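Local coordinates for protein ribosomal RNA small subunit methyltransferase Nep1 (Archaeoglobus fulgidus, PDB 3O7B) that probably methylates N1 of a specific pseudouridine in 16S ribosomal RNA, using S-adenosylmethionine as methyl donor, during ribosome biogenesis, at residues A[116-121]-A[149-154]. Residues are numbered along the deposited sequence; the frame is centred on the assembly and turned at random.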
loop_
_atom_site.group_PDB
_atom_site.type_symbol
_atom_site.label_atom_id
_atom_site.label_comp_id
_atom_site.label_asym_id
_atom_site.label_seq_id
_atom_site.Cartn_x
_atom_site.Cartn_y
_atom_site.Cartn_z
ATOM N N ILE A 116 -3.458 7.902 20.738
ATOM C CA ILE A 116 -4.620 7.416 20.029
ATOM C C ILE A 116 -5.019 8.466 18.986
ATOM O O ILE A 116 -5.290 9.618 19.337
ATOM C CB ILE A 116 -5.806 7.134 21.005
ATOM C CG1 ILE A 116 -5.458 6.008 22.007
ATOM C CG2 ILE A 116 -7.060 6.792 20.247
ATOM C CD1 ILE A 116 -5.091 4.677 21.356
ATOM N N ILE A 117 -5.033 8.063 17.717
ATOM C CA ILE A 117 -5.474 8.918 16.624
ATOM C C ILE A 117 -6.755 8.355 16.041
ATOM O O ILE A 117 -6.843 7.165 15.699
ATOM C CB ILE A 117 -4.385 8.989 15.528
ATOM C CG1 ILE A 117 -3.082 9.559 16.077
ATOM C CG2 ILE A 117 -4.900 9.750 14.294
ATOM C CD1 ILE A 117 -1.846 9.231 15.233
ATOM N N TRP A 118 -7.771 9.200 15.941
ATOM C CA TRP A 118 -9.012 8.830 15.302
ATOM C C TRP A 118 -8.975 9.343 13.854
ATOM O O TRP A 118 -8.595 10.502 13.629
ATOM C CB TRP A 118 -10.191 9.456 16.066
ATOM C CG TRP A 118 -11.518 9.259 15.407
ATOM C CD1 TRP A 118 -12.271 8.128 15.410
ATOM C CD2 TRP A 118 -12.266 10.235 14.662
ATOM N NE1 TRP A 118 -13.430 8.322 14.700
ATOM C CE2 TRP A 118 -13.454 9.612 14.234
ATOM C CE3 TRP A 118 -12.039 11.571 14.308
ATOM C CZ2 TRP A 118 -14.431 10.276 13.479
ATOM C CZ3 TRP A 118 -13.007 12.230 13.533
ATOM C CH2 TRP A 118 -14.187 11.580 13.141
ATOM N N VAL A 119 -9.349 8.481 12.911
ATOM C CA VAL A 119 -9.424 8.829 11.490
ATOM C C VAL A 119 -10.874 8.717 11.044
ATOM O O VAL A 119 -11.437 7.630 11.039
ATOM C CB VAL A 119 -8.509 7.907 10.616
ATOM C CG1 VAL A 119 -8.531 8.368 9.163
ATOM C CG2 VAL A 119 -7.072 7.907 11.132
ATOM N N ASN A 120 -11.492 9.853 10.691
ATOM C CA ASN A 120 -12.836 9.862 10.153
ATOM C C ASN A 120 -12.929 8.890 8.986
ATOM O O ASN A 120 -12.061 8.864 8.116
ATOM C CB ASN A 120 -13.139 11.299 9.697
ATOM C CG ASN A 120 -14.594 11.528 9.299
ATOM O OD1 ASN A 120 -15.254 10.682 8.708
ATOM N ND2 ASN A 120 -15.080 12.740 9.599
ATOM N N ARG A 121 -13.979 8.080 8.985
ATOM C CA ARG A 121 -14.167 7.075 7.966
ATOM C C ARG A 121 -14.171 7.694 6.575
ATOM O O ARG A 121 -13.798 7.035 5.609
ATOM C CB ARG A 121 -15.442 6.252 8.260
ATOM C CG ARG A 121 -15.733 5.130 7.273
ATOM C CD ARG A 121 -14.628 4.071 7.267
ATOM N NE ARG A 121 -14.820 3.070 6.223
ATOM C CZ ARG A 121 -14.406 3.215 4.964
ATOM N NH1 ARG A 121 -13.772 4.333 4.578
ATOM N NH2 ARG A 121 -14.611 2.231 4.099
ATOM N N ASP A 149 -15.451 22.775 9.511
ATOM C CA ASP A 149 -15.957 22.415 10.842
ATOM C C ASP A 149 -15.901 20.919 11.159
ATOM O O ASP A 149 -16.134 20.532 12.307
ATOM C CB ASP A 149 -17.403 22.894 11.009
ATOM C CG ASP A 149 -17.512 24.401 11.155
ATOM O OD1 ASP A 149 -16.518 25.061 11.533
ATOM O OD2 ASP A 149 -18.609 24.932 10.890
ATOM N N THR A 150 -15.613 20.086 10.163
ATOM C CA THR A 150 -15.617 18.628 10.326
ATOM C C THR A 150 -14.204 18.119 10.608
ATOM O O THR A 150 -13.271 18.429 9.881
ATOM C CB THR A 150 -16.145 17.947 9.046
ATOM O OG1 THR A 150 -17.483 18.396 8.774
ATOM C CG2 THR A 150 -16.141 16.428 9.180
ATOM N N THR A 151 -14.052 17.315 11.656
ATOM C CA THR A 151 -12.767 16.719 11.967
ATOM C C THR A 151 -12.520 15.501 11.087
ATOM O O THR A 151 -13.381 14.633 10.949
ATOM C CB THR A 151 -12.691 16.342 13.453
ATOM O OG1 THR A 151 -12.874 17.532 14.233
ATOM C CG2 THR A 151 -11.325 15.769 13.766
ATOM N N LEU A 152 -11.353 15.485 10.448
ATOM C CA LEU A 152 -10.921 14.361 9.615
ATOM C C LEU A 152 -9.977 13.415 10.357
ATOM O O LEU A 152 -10.093 12.186 10.229
ATOM C CB LEU A 152 -10.230 14.862 8.338
ATOM C CG LEU A 152 -11.103 15.664 7.371
ATOM C CD1 LEU A 152 -10.251 16.081 6.161
ATOM C CD2 LEU A 152 -12.326 14.888 6.917
ATOM N N ILE A 153 -9.041 13.986 11.107
ATOM C CA ILE A 153 -8.071 13.202 11.868
ATOM C C ILE A 153 -7.767 13.972 13.128
ATOM O O ILE A 153 -7.578 15.172 13.072
ATOM C CB ILE A 153 -6.744 12.991 11.103
ATOM C CG1 ILE A 153 -6.982 12.576 9.640
ATOM C CG2 ILE A 153 -5.860 11.979 11.868
ATOM C CD1 ILE A 153 -5.680 12.529 8.793
ATOM N N GLU A 154 -7.724 13.292 14.278
ATOM C CA GLU A 154 -7.446 13.982 15.542
ATOM C C GLU A 154 -6.897 13.057 16.620
ATOM O O GLU A 154 -7.372 11.924 16.745
ATOM C CB GLU A 154 -8.730 14.628 16.074
ATOM C CG GLU A 154 -8.490 15.609 17.205
ATOM C CD GLU A 154 -9.756 16.287 17.694
ATOM O OE1 GLU A 154 -10.829 15.643 17.719
ATOM O OE2 GLU A 154 -9.667 17.478 18.061
#
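Trp118 and Glu154 trade backbone bonds, N of Trp118 to O of Glu154 at 2.9 Å and N of Glu154 back to O of Trp118, making them an antiparallel hydrogen-bonded pair. Val119 and Ile153 form the next, non-hydrogen-bonded pair. Their face is the tight one: CG2 of Ile117 meets CG2 of Ile153 at 3.4 Å, closer than methyl groups usually come, while CG2 of Val119 keeps 4.3 Å from that same Ile153 methyl.

The other face, with the indole and Glu154, is looser and partly exposed. With CG of Trp118 anti to the backbone N (chi1 174°), the indole reaches along strand 150-156, and its CZ3 edge comes 3.5 Å from O of Thr151; CG2 of Thr151 lies in the ring plane at that edge. N of Asn120 sits over one indole face, toward the rim, and bonds at 2.8 Å to O of Leu152, which is also hydrogen-bonded to OG1 of Thr123.

Beyond the paired residues, the Asn120 side chain continues the pairing: ND2 gives O of Thr151 a nearly straight bond (2.9 Å, 178° at the hydrogen), with the acceptor in the amide plane. OD1 takes N of Glu122, so both ends of the amide fix its rotation. A leucine in its place would probably leave O of Thr151 and N of Glu122 without these partners.

A classic bulge bends strand 150-156, with Leu152 and Ile153 opposite the single Ile145 of strand 144-147. OE2 of Glu154 makes a salt bridge with NE of Arg144 on strand 144-147. In the mixed sheet of this SPOUT-class methyltransferase, away from the cofactor pocket, strand 116-119 lies between 105-111 and 150-156, and helix 129-142 covers the tight face, where Leu139 touches both Ile117 and Ile153.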